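Local coordinates for nitroreductase family protein (Sphingopyxis sp., PDB 7DP1) that probably uses FMN and NADPH to reduce nitro groups of dinitroaniline herbicides, acting as a nitroreductase in their breakdown, at residues Ala106-Leu111 against Ala119-Gln124. The protein carries 1 engineered substitution. Sequence-based numbering, arbitrary orientation.
Sequences ALYASL and AGRIAQ
In this FMN-dependent nitroreductase fold, Tyr108 near the C-terminal end of helix 96-109 reaches Arg121 and Gln124 of helix 119-126, joining two surface helices, the link between which is unmodelled from 112 to 117. The Tyr108 hydroxyl donates a hydrogen bond to the backbone carbonyl of Arg121, with OH to O at 2.7 Å. The donor lies 28° out of the carbonyl plane, with a C=O...donor angle of 138°. The ring also packs on the start of the arginine side chain: Arg121 CB meets the ring edge in plane, 3.4 Å from Tyr108 CE2, and Arg121 CG lies 3.5 Å from Tyr108 CD2. Beyond CG the arginine runs extended as far as NE. Gln124 CG, set anti to its own N (chi1 161°), comes within 3.7 Å of Tyr108 CE1, and the glutamine chain then bends at chi2. A phenylalanine in place of Tyr108 would probably leave the Arg121 carbonyl without its hydroxyl donor. The Gln124 side chain lies about 7 Å from a bound FMN, which places the contact at the outskirts of the flavin site. Past the helix end, Ser110 OG donates a hydrogen bond to Ala106 O, and CD1 of Leu111 rests 3.9 Å from CG of Gln124.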
loop_
_atom_site.group_PDB
_atom_site.type_symbol
_atom_site.label_atom_id
_atom_site.label_comp_id
_atom_site.label_asym_id
_atom_site.label_seq_id
_atom_site.Cartn_x
_atom_site.Cartn_y
_atom_site.Cartn_z
ATOM N N ALA A 106 -8.771 -10.708 20.141
ATOM C CA ALA A 106 -8.488 -12.022 19.587
ATOM C C ALA A 106 -7.015 -12.421 19.687
ATOM O O ALA A 106 -6.699 -13.593 19.919
ATOM C CB ALA A 106 -8.952 -12.067 18.154
ATOM N N LEU A 107 -6.126 -11.439 19.556
ATOM C CA LEU A 107 -4.683 -11.675 19.652
ATOM C C LEU A 107 -4.249 -12.160 21.032
ATOM O O LEU A 107 -3.439 -13.077 21.148
ATOM C CB LEU A 107 -3.911 -10.401 19.298
ATOM C CG LEU A 107 -2.397 -10.395 19.555
ATOM C CD1 LEU A 107 -1.725 -11.551 18.857
ATOM C CD2 LEU A 107 -1.764 -9.074 19.114
ATOM N N TYR A 108 -4.805 -11.564 22.076
ATOM C CA TYR A 108 -4.435 -11.942 23.434
ATOM C C TYR A 108 -5.261 -13.094 23.967
ATOM O O TYR A 108 -4.771 -13.879 24.781
ATOM C CB TYR A 108 -4.537 -10.747 24.378
ATOM C CG TYR A 108 -3.341 -9.837 24.312
ATOM C CD1 TYR A 108 -2.539 -9.786 23.181
ATOM C CD2 TYR A 108 -2.987 -9.064 25.399
ATOM C CE1 TYR A 108 -1.432 -8.964 23.126
ATOM C CE2 TYR A 108 -1.887 -8.245 25.357
ATOM C CZ TYR A 108 -1.109 -8.195 24.225
ATOM O OH TYR A 108 -0.008 -7.373 24.186
ATOM N N ALA A 109 -6.508 -13.186 23.511
ATOM C CA ALA A 109 -7.389 -14.280 23.902
ATOM C C ALA A 109 -6.726 -15.610 23.575
ATOM O O ALA A 109 -6.842 -16.577 24.333
ATOM C CB ALA A 109 -8.732 -14.167 23.208
ATOM N N SER A 110 -6.013 -15.646 22.452
ATOM C CA SER A 110 -5.250 -16.825 22.074
ATOM C C SER A 110 -3.829 -16.789 22.642
ATOM O O SER A 110 -2.855 -17.010 21.919
ATOM C CB SER A 110 -5.202 -16.959 20.561
ATOM O OG SER A 110 -4.780 -15.748 19.985
ATOM N N LEU A 111 -3.725 -16.496 23.936
ATOM C CA LEU A 111 -2.468 -16.609 24.670
ATOM C C LEU A 111 -2.759 -16.965 26.124
ATOM O O LEU A 111 -1.996 -16.619 27.022
ATOM C CB LEU A 111 -1.648 -15.313 24.595
ATOM C CG LEU A 111 -0.887 -14.967 23.309
ATOM C CD1 LEU A 111 -0.968 -13.476 22.995
ATOM C CD2 LEU A 111 0.562 -15.408 23.407
ATOM N N ALA A 119 0.073 -6.928 33.267
ATOM C CA ALA A 119 1.465 -7.356 33.216
ATOM C C ALA A 119 1.758 -8.235 32.009
ATOM O O ALA A 119 2.548 -7.866 31.138
ATOM C CB ALA A 119 1.828 -8.088 34.503
ATOM N N GLY A 120 1.121 -9.399 31.961
ATOM C CA GLY A 120 1.328 -10.321 30.860
ATOM C C GLY A 120 1.010 -9.668 29.529
ATOM O O GLY A 120 1.690 -9.908 28.525
ATOM N N ARG A 121 -0.032 -8.843 29.516
ATOM C CA ARG A 121 -0.408 -8.120 28.311
ATOM C C ARG A 121 0.786 -7.309 27.797
ATOM O O ARG A 121 1.135 -7.375 26.618
ATOM C CB ARG A 121 -1.622 -7.227 28.596
ATOM C CG ARG A 121 -2.913 -8.033 28.768
ATOM C CD ARG A 121 -4.129 -7.168 29.096
ATOM N NE ARG A 121 -5.326 -7.990 29.290
ATOM C CZ ARG A 121 -5.655 -8.590 30.436
ATOM N NH1 ARG A 121 -6.766 -9.320 30.514
ATOM N NH2 ARG A 121 -4.882 -8.467 31.509
ATOM N N ILE A 122 1.401 -6.550 28.701
ATOM C CA ILE A 122 2.610 -5.773 28.413
ATOM C C ILE A 122 3.748 -6.645 27.891
ATOM O O ILE A 122 4.383 -6.321 26.890
ATOM C CB ILE A 122 3.096 -5.002 29.659
ATOM C CG1 ILE A 122 2.130 -3.864 29.973
ATOM C CG2 ILE A 122 4.462 -4.413 29.420
ATOM C CD1 ILE A 122 1.997 -2.848 28.842
ATOM N N ALA A 123 3.969 -7.758 28.580
ATOM C CA ALA A 123 5.046 -8.692 28.294
ATOM C C ALA A 123 4.974 -9.193 26.863
ATOM O O ALA A 123 5.981 -9.203 26.150
ATOM C CB ALA A 123 5.002 -9.856 29.277
ATOM N N GLN A 124 3.786 -9.608 26.439
ATOM C CA GLN A 124 3.625 -10.084 25.074
ATOM C C GLN A 124 3.960 -8.967 24.089
ATOM O O GLN A 124 4.666 -9.207 23.108
ATOM C CB GLN A 124 2.203 -10.608 24.836
ATOM C CG GLN A 124 1.772 -10.697 23.365
ATOM C CD GLN A 124 2.636 -11.630 22.522
ATOM O OE1 GLN A 124 3.376 -12.463 23.048
ATOM N NE2 GLN A 124 2.539 -11.489 21.203
#